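L-tyrosine isonitrile synthase (Pseudomonas aeruginosa, PDB 3E59) catalyses formation of the isonitrile group on L-tyrosine, taking the carbon from C2 of ribulose 5-phosphate, in the biosynthesis of paerucumarin. Local coordinates at residues 24-29 with 192-197; 40-45 with 259-264; 251-256 with 263-268; 64-69 with 279-284; 271-276 with 292-297. All coordinates share one frame; numbering follows the deposited sequence.

A phosphate-binding edge of a parallel sheet ties most of these contacts together. Interaction 3 pairs the last two strands of that sheet and holds the ion; interaction 2, about 10 Å away between centres, anchors the loop joining those strands and adds Gln259 to the ion's ligands. Interaction 1 touches interaction 2 where Tyr26 packs on Pro260, and Arg24 reaches interaction 3 through Ile268 O (NE to O, 2.8 Å) and interaction 5 through Asp276 O (NH1 to O, 2.8 Å). Interaction 4 meets interaction 3 at Pro65 and interaction 5 at Leu294, the latter with centres about 12 Å apart. The substrate is a sugar phosphate, so the ion may mark where its phosphate binds.

Interaction 1: residues 24-29 with 192-197; sequences RRYPEH and SEEGLL
His29 and Glu193 supply the polar part of this surface contact. NE2 of His29 donates to Glu193 OE2 over 2.8 Å with an N-H...O angle of 161°. The oxygen lies in the imidazole plane, yet the nitrogen meets it from above the carboxylate, the two planes being 84° apart. Glu193 spans the gap because its CG is anti to the backbone N (chi1 160°) and the chain beyond runs extended.

The apolar part centres on Tyr26. Leu197 CD1 comes to 3.7 Å from Tyr26 CD1, while at the far end of the ring Glu194 lays its CB 3.4 Å from Tyr26 OH and its CG beside CE2. Separately, the Leu197 methyl CD2 makes a van der Waals contact with the Glu28 carboxylate, 3.8 Å from its CD.

The contact thus sets the short, weakly bonded helix at about 27-30 against the first turn of helix 193-210, whose N-cap is Ser192. Tyr26 also touches Pro260, and His29 touches Glu38 of helix 35-55.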
# COMPACT_ATOMS: atom_id res chain seq x y z
N ARG A 24 -5.79 9.54 -0.03
CA ARG A 24 -4.79 9.90 0.98
C ARG A 24 -4.20 11.25 0.62
O ARG A 24 -3.81 11.47 -0.54
CB ARG A 24 -3.65 8.88 1.00
CG ARG A 24 -4.05 7.55 1.48
CD ARG A 24 -2.88 6.62 1.54
NE ARG A 24 -3.38 5.26 1.65
CZ ARG A 24 -3.39 4.52 2.76
NH1 ARG A 24 -2.89 4.97 3.91
NH2 ARG A 24 -3.90 3.30 2.70
N ARG A 25 -4.18 12.17 1.59
CA ARG A 25 -3.54 13.47 1.44
C ARG A 25 -2.35 13.51 2.39
O ARG A 25 -2.35 12.77 3.37
CB ARG A 25 -4.50 14.60 1.80
CG ARG A 25 -5.77 14.68 0.95
CD ARG A 25 -6.56 15.93 1.29
NE ARG A 25 -5.84 17.15 0.92
CZ ARG A 25 -6.07 18.36 1.44
NH1 ARG A 25 -7.00 18.54 2.36
NH2 ARG A 25 -5.34 19.39 1.02
N TYR A 26 -1.35 14.34 2.10
CA TYR A 26 -0.27 14.59 3.06
C TYR A 26 -0.86 15.26 4.29
O TYR A 26 -1.55 16.26 4.14
CB TYR A 26 0.85 15.45 2.43
CG TYR A 26 1.58 14.76 1.31
CD1 TYR A 26 2.61 13.84 1.58
CD2 TYR A 26 1.23 14.98 -0.02
CE1 TYR A 26 3.29 13.20 0.54
CE2 TYR A 26 1.90 14.34 -1.07
CZ TYR A 26 2.91 13.45 -0.77
OH TYR A 26 3.56 12.82 -1.79
N PRO A 27 -0.62 14.70 5.50
CA PRO A 27 -1.15 15.32 6.74
C PRO A 27 -0.79 16.80 6.81
O PRO A 27 -1.60 17.61 7.28
CB PRO A 27 -0.42 14.55 7.86
CG PRO A 27 -0.12 13.21 7.24
CD PRO A 27 0.14 13.47 5.78
N GLU A 28 0.40 17.15 6.31
CA GLU A 28 0.88 18.54 6.30
C GLU A 28 0.03 19.49 5.43
O GLU A 28 0.09 20.71 5.61
CB GLU A 28 2.35 18.58 5.87
CG GLU A 28 3.32 17.94 6.89
CD GLU A 28 3.40 16.41 6.80
OE1 GLU A 28 2.74 15.79 5.92
OE2 GLU A 28 4.17 15.82 7.60
N HIS A 29 -0.76 18.94 4.51
CA HIS A 29 -1.60 19.75 3.61
C HIS A 29 -3.05 19.90 4.07
O HIS A 29 -3.78 20.73 3.54
CB HIS A 29 -1.57 19.20 2.18
CG HIS A 29 -0.21 19.17 1.55
ND1 HIS A 29 0.05 18.46 0.40
CD2 HIS A 29 0.96 19.74 1.92
CE1 HIS A 29 1.33 18.61 0.07
NE2 HIS A 29 1.90 19.38 0.98
N SER A 192 11.99 17.77 -4.18
CA SER A 192 10.65 18.30 -3.87
C SER A 192 10.23 18.14 -2.41
O SER A 192 10.75 17.29 -1.68
CB SER A 192 9.60 17.67 -4.80
OG SER A 192 9.39 16.30 -4.46
N GLU A 193 9.29 18.99 -2.00
CA GLU A 193 8.61 18.88 -0.71
C GLU A 193 8.15 17.46 -0.43
O GLU A 193 8.46 16.92 0.64
CB GLU A 193 7.40 19.84 -0.66
CG GLU A 193 6.34 19.48 0.41
CD GLU A 193 5.19 20.49 0.52
OE1 GLU A 193 5.03 21.34 -0.39
OE2 GLU A 193 4.45 20.42 1.52
N GLU A 194 7.45 16.87 -1.41
CA GLU A 194 6.81 15.56 -1.27
C GLU A 194 7.80 14.41 -1.26
O GLU A 194 7.56 13.38 -0.64
CB GLU A 194 5.79 15.32 -2.38
CG GLU A 194 4.60 16.29 -2.39
CD GLU A 194 4.84 17.52 -3.24
OE1 GLU A 194 6.02 17.91 -3.45
OE2 GLU A 194 3.85 18.10 -3.70
N GLY A 195 8.91 14.59 -1.98
CA GLY A 195 10.01 13.64 -1.93
C GLY A 195 10.56 13.55 -0.51
O GLY A 195 10.77 12.45 0.02
N LEU A 196 10.78 14.69 0.12
CA LEU A 196 11.27 14.70 1.50
C LEU A 196 10.23 14.17 2.50
O LEU A 196 10.60 13.55 3.51
CB LEU A 196 11.78 16.07 1.90
CG LEU A 196 13.08 16.52 1.24
CD1 LEU A 196 13.41 17.92 1.69
CD2 LEU A 196 14.24 15.59 1.57
N LEU A 197 8.95 14.42 2.22
CA LEU A 197 7.86 13.94 3.05
C LEU A 197 7.79 12.43 3.00
O LEU A 197 7.58 11.80 4.03
CB LEU A 197 6.50 14.57 2.66
CG LEU A 197 6.27 16.06 2.99
CD1 LEU A 197 4.90 16.53 2.52
CD2 LEU A 197 6.45 16.34 4.49

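Interaction 2: residues 40-45 with 259-264; sequences RRIEQV and QPADSL. With PO4 (phosphate ion), chain E.
Asp262 OD1 is the polar atom round which Arg41 folds. It forms a salt bridge with Arg41 NE at 3.3 Å, lying near the guanidinium plane at its edge, with the carboxylate turned 64° from that plane. The same oxygen also lies against the aliphatic part of the arginine, 3.1 Å from Arg41 CB. A bend at chi3 (-132°) turns the guanidinium back over the turn, where the methyl of Ala261 lies over one face, toward its rim, with CB 3.8 Å from Arg41 CZ.

Ala261 packs between Arg41 and Ile42. Its CB also meets Arg41 CG, and Ile42 CG1 at 4.0 Å, while its carbonyl oxygen receives a CA-H...O contact from Ile42. One turn further along the helix, Val45 straddles the loop backbone: CG2 rests 3.5 Å from Asp262 O, and CG1 lies equally close to Ser263 O and reaches Leu264 CD2.

At the other end of the loop, Gln259 NE2 donates to phosphate O1 at 3.1 Å, a bent bond, and is also hydrogen-bonded to Ser255 OG.

Residues 260-263 form a type I beta turn between strands 252-255 and 265-267, and helix 35-55 packs along it. Ile42 continues inward to Phe266 of strand 265-267 and to Leu16 of helix 11-20.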
# COMPACT_ATOMS: atom_id res chain seq x y z
N ARG A 40 -8.27 19.75 -8.99
CA ARG A 40 -8.13 20.24 -10.36
C ARG A 40 -6.96 19.56 -11.10
O ARG A 40 -7.13 19.06 -12.22
CB ARG A 40 -7.99 21.77 -10.38
N ARG A 41 -5.78 19.51 -10.48
CA ARG A 41 -4.66 18.87 -11.16
C ARG A 41 -4.73 17.34 -11.18
O ARG A 41 -4.19 16.70 -12.08
CB ARG A 41 -3.29 19.43 -10.73
CG ARG A 41 -3.09 19.72 -9.26
CD ARG A 41 -2.03 20.82 -9.09
NE ARG A 41 -1.03 20.47 -8.08
CZ ARG A 41 -1.09 20.80 -6.79
NH1 ARG A 41 -2.11 21.53 -6.31
NH2 ARG A 41 -0.12 20.42 -5.97
N ILE A 42 -5.45 16.77 -10.22
CA ILE A 42 -5.78 15.33 -10.26
C ILE A 42 -6.65 15.00 -11.48
O ILE A 42 -6.38 14.03 -12.19
CB ILE A 42 -6.42 14.83 -8.94
CG1 ILE A 42 -5.36 14.73 -7.85
CG2 ILE A 42 -7.08 13.46 -9.13
CD1 ILE A 42 -5.92 14.69 -6.45
N GLU A 43 -7.66 15.83 -11.73
CA GLU A 43 -8.57 15.67 -12.88
C GLU A 43 -7.83 15.67 -14.21
O GLU A 43 -8.13 14.88 -15.09
CB GLU A 43 -9.61 16.79 -12.90
CG GLU A 43 -10.82 16.54 -12.01
CD GLU A 43 -12.05 17.33 -12.46
OE1 GLU A 43 -13.16 17.03 -11.95
OE2 GLU A 43 -11.92 18.23 -13.34
N GLN A 44 -6.85 16.57 -14.34
CA GLN A 44 -6.04 16.68 -15.56
C GLN A 44 -5.27 15.39 -15.84
O GLN A 44 -5.19 14.94 -16.98
CB GLN A 44 -5.05 17.84 -15.43
CG GLN A 44 -5.70 19.20 -15.25
CD GLN A 44 -4.70 20.34 -15.24
OE1 GLN A 44 -3.47 20.12 -15.18
NE2 GLN A 44 -5.21 21.56 -15.32
N VAL A 45 -4.71 14.80 -14.79
CA VAL A 45 -3.89 13.59 -14.92
C VAL A 45 -4.75 12.32 -15.09
O VAL A 45 -4.52 11.53 -16.00
CB VAL A 45 -2.90 13.43 -13.74
CG1 VAL A 45 -2.09 12.15 -13.86
CG2 VAL A 45 -1.99 14.64 -13.64
N GLN A 259 0.10 11.11 -2.40
CA GLN A 259 0.81 11.39 -3.63
C GLN A 259 0.62 12.84 -4.07
O GLN A 259 -0.46 13.42 -3.83
CB GLN A 259 0.37 10.42 -4.75
CG GLN A 259 0.73 8.93 -4.52
CD GLN A 259 2.23 8.62 -4.55
OE1 GLN A 259 3.04 9.42 -5.05
NE2 GLN A 259 2.61 7.44 -4.02
N PRO A 260 1.65 13.42 -4.74
CA PRO A 260 1.46 14.75 -5.34
C PRO A 260 0.25 14.72 -6.28
O PRO A 260 -0.02 13.69 -6.89
CB PRO A 260 2.76 14.99 -6.13
CG PRO A 260 3.78 14.04 -5.54
CD PRO A 260 3.00 12.87 -4.99
N ALA A 261 -0.48 15.83 -6.36
CA ALA A 261 -1.70 15.91 -7.17
C ALA A 261 -1.44 15.82 -8.68
O ALA A 261 -2.34 15.48 -9.44
CB ALA A 261 -2.42 17.19 -6.84
N ASP A 262 -0.21 16.13 -9.10
CA ASP A 262 0.22 16.05 -10.51
C ASP A 262 0.72 14.66 -10.88
O ASP A 262 1.06 14.41 -12.04
CB ASP A 262 1.35 17.04 -10.78
CG ASP A 262 0.93 18.47 -10.63
OD1 ASP A 262 -0.26 18.77 -10.86
OD2 ASP A 262 1.79 19.30 -10.29
N SER A 263 0.81 13.78 -9.89
CA SER A 263 1.36 12.44 -10.09
C SER A 263 0.38 11.49 -10.79
O SER A 263 -0.83 11.65 -10.68
CB SER A 263 1.78 11.85 -8.74
OG SER A 263 2.32 10.55 -8.89
N LEU A 264 0.93 10.51 -11.50
CA LEU A 264 0.15 9.39 -12.04
C LEU A 264 -0.39 8.54 -10.90
O LEU A 264 -1.45 7.92 -10.99
CB LEU A 264 1.03 8.53 -12.95
CG LEU A 264 1.38 9.03 -14.35
CD1 LEU A 264 2.51 8.19 -14.96
CD2 LEU A 264 0.15 8.99 -15.24
P PO4 E . 4.58 3.99 -4.49
O1 PO4 E . 4.76 5.29 -3.76
O2 PO4 E . 5.28 2.90 -3.69
O3 PO4 E . 3.07 3.70 -4.63
O4 PO4 E . 5.24 4.04 -5.84

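Interaction 3: residues 251-256 with 263-268; sequences AIRLSI and SLKFGI. With PO4 (phosphate ion), chain E.
Strands 252-255 and 265-267 run parallel with an angle of 41° between their directions, joined by Phe266 N to Arg253 O (2.8 Å), a weak bond from Ser255 N to Phe266 O, and Ile268 N to Ser255 O (3.0 Å). Before the pairing begins, a water bridges Arg253 N and Leu264 O.

Arg253 and Lys265 lie side by side and point the same way, with Lys265 CG over one face of the guanidinium. Both end on the phosphate. Arg253 NH2 and Lys265 NZ share its O4, at 2.8 Å and 2.9 Å, so the anion would offset the closeness of the two positive ends. Arg253 NH1 gives a nearly straight bond (172°) to O3, which Ser255 OG also grips at 2.6 Å. A further bond from NH1 to Leu254 O helps fix the rotation of the guanidinium. The bend at chi2 (60°) turns the arginine toward the ion, whereas the lysine reaches it fully extended beyond CG.

On the face bearing Leu254 and Phe266 the character is apolar: Leu254 CD2 lies 4.1 Å from Phe266 CD1, and Leu254 CB packs on Ile268 CG2.

Strand 252-255 continues to strand 60-64 on its other side, making this the edge of a five-stranded parallel sheet. His257 ND1 and Gln259 NE2 also bind the ion, which probably came from the crystallisation liquor. Side chains of the two strands and their connecting loop thus form an anion-binding pocket, consistent with a site for the phosphate of ribulose 5-phosphate.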
# COMPACT_ATOMS: atom_id res chain seq x y z
N ALA A 251 -3.14 1.04 -16.90
CA ALA A 251 -3.83 0.91 -15.62
C ALA A 251 -3.73 2.20 -14.81
O ALA A 251 -2.68 2.88 -14.82
CB ALA A 251 -3.27 -0.26 -14.82
N ILE A 252 -4.82 2.51 -14.11
CA ILE A 252 -4.83 3.61 -13.15
C ILE A 252 -3.97 3.16 -11.99
O ILE A 252 -4.17 2.08 -11.43
CB ILE A 252 -6.28 3.96 -12.67
CG1 ILE A 252 -7.27 4.08 -13.84
CG2 ILE A 252 -6.28 5.22 -11.78
CD1 ILE A 252 -6.84 4.96 -14.98
N ARG A 253 -3.00 4.00 -11.65
CA ARG A 253 -2.01 3.68 -10.65
C ARG A 253 -2.43 4.13 -9.23
O ARG A 253 -2.37 5.33 -8.89
CB ARG A 253 -0.67 4.31 -11.08
CG ARG A 253 0.52 4.06 -10.14
CD ARG A 253 0.89 2.56 -9.95
NE ARG A 253 2.29 2.49 -9.54
CZ ARG A 253 2.71 2.78 -8.31
NH1 ARG A 253 1.84 3.13 -7.38
NH2 ARG A 253 4.00 2.74 -8.02
N LEU A 254 -2.87 3.17 -8.41
CA LEU A 254 -3.19 3.46 -7.02
C LEU A 254 -1.95 3.30 -6.16
O LEU A 254 -0.95 2.74 -6.59
CB LEU A 254 -4.31 2.58 -6.49
CG LEU A 254 -5.66 2.54 -7.23
CD1 LEU A 254 -6.50 1.44 -6.62
CD2 LEU A 254 -6.40 3.89 -7.19
N SER A 255 -2.03 3.81 -4.93
CA SER A 255 -0.90 3.80 -3.99
C SER A 255 -1.46 3.77 -2.58
O SER A 255 -2.62 4.13 -2.37
CB SER A 255 -0.04 5.05 -4.19
OG SER A 255 1.15 5.00 -3.43
N ILE A 256 -0.65 3.33 -1.63
CA ILE A 256 -1.01 3.42 -0.21
C ILE A 256 -0.21 4.50 0.51
O ILE A 256 -0.22 4.58 1.75
CB ILE A 256 -0.96 2.03 0.54
CG1 ILE A 256 0.29 1.21 0.20
CG2 ILE A 256 -2.19 1.23 0.21
CD1 ILE A 256 1.55 1.70 0.86
N SER A 263 0.81 13.78 -9.89
CA SER A 263 1.36 12.44 -10.09
C SER A 263 0.38 11.49 -10.79
O SER A 263 -0.83 11.65 -10.68
CB SER A 263 1.78 11.85 -8.74
OG SER A 263 2.32 10.55 -8.89
N LEU A 264 0.93 10.51 -11.50
CA LEU A 264 0.15 9.39 -12.04
C LEU A 264 -0.39 8.54 -10.90
O LEU A 264 -1.45 7.92 -10.99
CB LEU A 264 1.03 8.53 -12.95
CG LEU A 264 1.38 9.03 -14.35
CD1 LEU A 264 2.51 8.19 -14.96
CD2 LEU A 264 0.15 8.99 -15.24
N LYS A 265 0.36 8.53 -9.80
CA LYS A 265 0.01 7.76 -8.63
C LYS A 265 -1.09 8.46 -7.85
O LYS A 265 -1.08 9.70 -7.68
CB LYS A 265 1.23 7.50 -7.76
CG LYS A 265 2.46 6.95 -8.50
CD LYS A 265 3.58 6.78 -7.50
CE LYS A 265 4.93 6.77 -8.14
NZ LYS A 265 5.96 6.52 -7.08
N PHE A 266 -2.06 7.67 -7.39
CA PHE A 266 -3.21 8.17 -6.65
C PHE A 266 -3.33 7.44 -5.30
O PHE A 266 -3.66 6.26 -5.26
CB PHE A 266 -4.48 7.97 -7.48
CG PHE A 266 -5.73 8.51 -6.82
CD1 PHE A 266 -6.40 7.79 -5.83
CD2 PHE A 266 -6.25 9.75 -7.22
CE1 PHE A 266 -7.55 8.28 -5.24
CE2 PHE A 266 -7.41 10.25 -6.64
CZ PHE A 266 -8.06 9.52 -5.64
N GLY A 267 -3.06 8.14 -4.20
CA GLY A 267 -3.15 7.53 -2.87
C GLY A 267 -4.58 7.28 -2.44
O GLY A 267 -5.44 8.15 -2.58
N ILE A 268 -4.85 6.09 -1.92
CA ILE A 268 -6.22 5.70 -1.58
C ILE A 268 -6.30 5.01 -0.21
O ILE A 268 -5.44 4.19 0.15
CB ILE A 268 -6.86 4.80 -2.71
CG1 ILE A 268 -8.37 4.62 -2.48
CG2 ILE A 268 -6.14 3.45 -2.84
CD1 ILE A 268 -9.14 4.30 -3.75
P PO4 E . 4.58 3.99 -4.49
O1 PO4 E . 4.76 5.29 -3.76
O2 PO4 E . 5.28 2.90 -3.69
O3 PO4 E . 3.07 3.70 -4.63
O4 PO4 E . 5.24 4.04 -5.84
O HOH W 1 -2.84 6.70 -12.98

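Interaction 4: residues 64-69 with 279-284; sequences LPAFPA and TPWHGV
The two segments do not pair with each other; after Leu64, the last residue of strand 60-64, the chain turns at Phe67, where phi and psi are both positive, and passes over Trp281, the CA atoms of Ala69 and Trp281 lying 6.3 Å apart. No hydrogen bond crosses between them.

Trp281 carries the contact. Pro68 CD sits over its five-membered ring in a CH-pi contact, 3.4 Å from the centroid and 15° off the normal, and Phe67 N lies over the same face, near the six-membered ring. Thr279 OG1 covers the opposite face. In turn Trp281 CZ3 lies over the centre of the Phe67 ring, 3.7 Å from Phe67 CD2, the two planes inclined at 47°. Ala66 CB touches Trp281 CH2 at 3.6 Å, and Ala69 O approaches Trp281 CB. Further along the phenyl ring, Phe67 CE2 meets Pro280 CG.

This buried cluster joins the loop leaving strand 60-64 to the one preceding strand 284-287. Helix 127-144 reaches both aromatic rings through Tyr133, and helix 84-103 packs on Phe67 and Pro280.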
# COMPACT_ATOMS: atom_id res chain seq x y z
N LEU A 64 -2.21 -1.63 -7.79
CA LEU A 64 -1.95 -1.20 -6.42
C LEU A 64 -0.77 -1.94 -5.78
O LEU A 64 -0.92 -3.10 -5.38
CB LEU A 64 -3.21 -1.43 -5.57
CG LEU A 64 -3.13 -1.15 -4.05
CD1 LEU A 64 -2.57 0.24 -3.76
CD2 LEU A 64 -4.48 -1.36 -3.37
N PRO A 65 0.41 -1.29 -5.69
CA PRO A 65 1.51 -1.89 -4.94
C PRO A 65 1.23 -1.78 -3.44
O PRO A 65 1.16 -0.66 -2.89
CB PRO A 65 2.72 -1.02 -5.33
CG PRO A 65 2.27 -0.20 -6.50
CD PRO A 65 0.81 0.01 -6.26
N ALA A 66 1.06 -2.93 -2.79
CA ALA A 66 0.59 -2.97 -1.40
C ALA A 66 0.58 -4.40 -0.85
O ALA A 66 0.85 -5.36 -1.59
CB ALA A 66 -0.82 -2.38 -1.29
N PHE A 67 0.25 -4.54 0.43
CA PHE A 67 0.13 -5.84 1.11
C PHE A 67 1.39 -6.70 0.99
O PHE A 67 1.34 -7.83 0.47
CB PHE A 67 -1.10 -6.60 0.60
CG PHE A 67 -2.42 -5.92 0.87
CD1 PHE A 67 -3.02 -5.10 -0.11
CD2 PHE A 67 -3.10 -6.13 2.07
CE1 PHE A 67 -4.26 -4.49 0.12
CE2 PHE A 67 -4.33 -5.52 2.32
CZ PHE A 67 -4.91 -4.71 1.34
N PRO A 68 2.54 -6.18 1.45
CA PRO A 68 3.80 -6.94 1.35
C PRO A 68 3.92 -8.07 2.37
O PRO A 68 4.27 -9.20 2.01
CB PRO A 68 4.88 -5.87 1.60
CG PRO A 68 4.23 -4.88 2.48
CD PRO A 68 2.76 -4.85 2.05
N ALA A 69 3.68 -7.74 3.63
CA ALA A 69 3.82 -8.65 4.76
C ALA A 69 3.56 -7.79 5.95
O ALA A 69 3.65 -6.57 5.86
CB ALA A 69 5.24 -9.23 4.85
N THR A 279 -1.16 1.81 7.15
CA THR A 279 -1.69 0.71 6.36
C THR A 279 -1.95 -0.51 7.27
O THR A 279 -1.36 -0.62 8.34
CB THR A 279 -0.73 0.35 5.23
OG1 THR A 279 0.51 -0.07 5.79
CG2 THR A 279 -0.50 1.56 4.28
N PRO A 280 -2.88 -1.41 6.85
CA PRO A 280 -3.28 -2.56 7.68
C PRO A 280 -2.17 -3.54 8.09
O PRO A 280 -2.30 -4.19 9.12
CB PRO A 280 -4.34 -3.26 6.83
CG PRO A 280 -4.21 -2.72 5.45
CD PRO A 280 -3.66 -1.34 5.59
N TRP A 281 -1.08 -3.61 7.33
CA TRP A 281 0.04 -4.48 7.69
C TRP A 281 1.00 -3.84 8.70
O TRP A 281 1.99 -4.46 9.09
CB TRP A 281 0.78 -5.01 6.46
CG TRP A 281 1.16 -3.95 5.45
CD1 TRP A 281 2.38 -3.33 5.30
CD2 TRP A 281 0.31 -3.39 4.43
NE1 TRP A 281 2.34 -2.42 4.27
CE2 TRP A 281 1.08 -2.44 3.71
CE3 TRP A 281 -1.02 -3.61 4.04
CZ2 TRP A 281 0.56 -1.69 2.64
CZ3 TRP A 281 -1.55 -2.87 2.97
CH2 TRP A 281 -0.75 -1.92 2.28
N HIS A 282 0.70 -2.61 9.12
CA HIS A 282 1.47 -1.87 10.13
C HIS A 282 0.60 -1.48 11.33
O HIS A 282 1.05 -0.79 12.22
CB HIS A 282 2.10 -0.61 9.53
CG HIS A 282 3.28 -0.87 8.66
ND1 HIS A 282 4.56 -0.99 9.16
CD2 HIS A 282 3.38 -1.07 7.33
CE1 HIS A 282 5.40 -1.22 8.17
NE2 HIS A 282 4.71 -1.28 7.05
N GLY A 283 -0.65 -1.95 11.35
CA GLY A 283 -1.57 -1.61 12.42
C GLY A 283 -2.62 -2.67 12.70
O GLY A 283 -2.48 -3.83 12.29
N VAL A 284 -3.67 -2.26 13.41
CA VAL A 284 -4.74 -3.18 13.83
C VAL A 284 -6.11 -2.57 13.58
O VAL A 284 -6.28 -1.36 13.70
CB VAL A 284 -4.66 -3.59 15.34
CG1 VAL A 284 -3.44 -4.44 15.63
CG2 VAL A 284 -4.70 -2.36 16.26

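Interaction 5: residues 271-276 with 292-297; sequences MPTRDD and FVLMKR
Met271 and Leu294 cross at about a right angle, with the sulfur of Met271 4.0 Å from Leu294 CB. A bend at chi3 (72°) turns the methyl of Met271 along the strand, where CE rests 3.8 Å from the carbonyl carbon C of Val293 and also reaches Phe292 CB. Its neighbour Pro272 lays the edge of its ring, CD, 3.5 Å from Phe292 O, while its CB touches Val293 CG2.

Between these side chains runs one backbone bond: Leu294 N donates to Pro272 O over 2.9 Å, nearly straight at 172°, and Val293 CA adds a CA-H...O contact to the same oxygen.

Thr273 then turns its hydroxyl to the strand, OG1 anti to the backbone N (chi1 -172°), and donates to Leu294 O at 2.9 Å from above the carbonyl plane. A water that accepts from Arg274 N also lies near Leu294 O, but its bond to that oxygen is doubtful.

Strand 292-295 lies at the border of a mixed four-stranded sheet, where its other side pairs with strand 284-287 through Val293 and Met295. The irregular segment 271-276 thus lines the outer edge of a sheet strand with a single backbone bond, supplemented by a side-chain hydroxyl.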
# COMPACT_ATOMS: atom_id res chain seq x y z
N MET A 271 -9.65 1.77 4.84
CA MET A 271 -10.43 1.74 6.10
C MET A 271 -10.32 3.15 6.64
O MET A 271 -9.32 3.83 6.37
CB MET A 271 -9.79 0.84 7.15
CG MET A 271 -9.96 -0.64 6.95
SD MET A 271 -9.06 -1.56 8.22
CE MET A 271 -10.07 -1.26 9.66
N PRO A 272 -11.34 3.61 7.41
CA PRO A 272 -11.18 4.88 8.10
C PRO A 272 -9.93 4.88 9.00
O PRO A 272 -9.67 3.90 9.70
CB PRO A 272 -12.45 4.98 8.93
CG PRO A 272 -13.47 4.17 8.14
CD PRO A 272 -12.67 3.01 7.65
N THR A 273 -9.16 5.97 8.95
CA THR A 273 -7.97 6.14 9.78
C THR A 273 -7.58 7.61 9.87
O THR A 273 -7.78 8.38 8.93
CB THR A 273 -6.78 5.25 9.29
OG1 THR A 273 -5.69 5.31 10.23
CG2 THR A 273 -6.28 5.66 7.91
N ARG A 274 -7.02 8.00 11.02
CA ARG A 274 -6.51 9.35 11.25
C ARG A 274 -5.18 9.61 10.53
O ARG A 274 -4.91 10.73 10.11
CB ARG A 274 -6.31 9.58 12.75
N ASP A 275 -4.35 8.57 10.41
CA ASP A 275 -3.02 8.67 9.83
C ASP A 275 -3.06 8.26 8.37
O ASP A 275 -3.31 7.09 8.05
CB ASP A 275 -2.04 7.80 10.62
CG ASP A 275 -0.62 7.85 10.07
OD1 ASP A 275 -0.32 8.60 9.11
OD2 ASP A 275 0.22 7.10 10.62
N ASP A 276 -2.78 9.22 7.48
CA ASP A 276 -2.77 8.97 6.02
C ASP A 276 -1.66 8.03 5.56
O ASP A 276 -1.75 7.48 4.46
CB ASP A 276 -2.66 10.29 5.23
CG ASP A 276 -3.94 11.10 5.28
OD1 ASP A 276 -4.87 10.83 4.48
OD2 ASP A 276 -4.00 12.02 6.12
N PHE A 292 -15.49 0.30 12.33
CA PHE A 292 -14.11 -0.16 12.28
C PHE A 292 -13.18 0.95 11.80
O PHE A 292 -13.45 1.63 10.81
CB PHE A 292 -13.98 -1.42 11.43
CG PHE A 292 -13.98 -2.69 12.23
CD1 PHE A 292 -12.90 -3.02 13.03
CD2 PHE A 292 -15.06 -3.56 12.18
CE1 PHE A 292 -12.90 -4.20 13.79
CE2 PHE A 292 -15.07 -4.74 12.92
CZ PHE A 292 -13.99 -5.06 13.73
N VAL A 293 -12.10 1.13 12.55
CA VAL A 293 -11.09 2.14 12.25
C VAL A 293 -9.76 1.41 12.31
O VAL A 293 -9.62 0.42 13.05
CB VAL A 293 -11.15 3.32 13.27
CG1 VAL A 293 -9.94 4.22 13.17
CG2 VAL A 293 -12.39 4.15 13.08
N LEU A 294 -8.79 1.87 11.53
CA LEU A 294 -7.43 1.35 11.60
C LEU A 294 -6.55 2.27 12.49
O LEU A 294 -6.55 3.49 12.33
CB LEU A 294 -6.86 1.20 10.19
CG LEU A 294 -5.38 0.84 10.03
CD1 LEU A 294 -5.12 -0.61 10.42
CD2 LEU A 294 -4.95 1.13 8.58
N MET A 295 -5.84 1.65 13.42
CA MET A 295 -4.99 2.34 14.40
C MET A 295 -3.69 1.57 14.59
O MET A 295 -3.59 0.40 14.23
CB MET A 295 -5.68 2.45 15.77
CG MET A 295 -7.05 3.13 15.81
SD MET A 295 -7.73 3.28 17.48
CE MET A 295 -6.55 4.41 18.20
N LYS A 296 -2.69 2.23 15.17
CA LYS A 296 -1.48 1.57 15.63
C LYS A 296 -1.78 0.82 16.95
O LYS A 296 -2.44 1.36 17.83
CB LYS A 296 -0.36 2.60 15.83
N ARG A 297 -1.32 -0.43 17.06
CA ARG A 297 -1.59 -1.27 18.24
C ARG A 297 -1.20 -0.60 19.56
O ARG A 297 -1.93 -0.71 20.55
CB ARG A 297 -0.89 -2.63 18.10
CG ARG A 297 -1.39 -3.70 19.06
CD ARG A 297 -0.65 -5.03 18.87
NE ARG A 297 -1.04 -6.03 19.86
CZ ARG A 297 -0.29 -7.05 20.25
NH1 ARG A 297 0.92 -7.24 19.75
NH2 ARG A 297 -0.75 -7.90 21.17
O HOH W 2 -6.78 5.90 13.05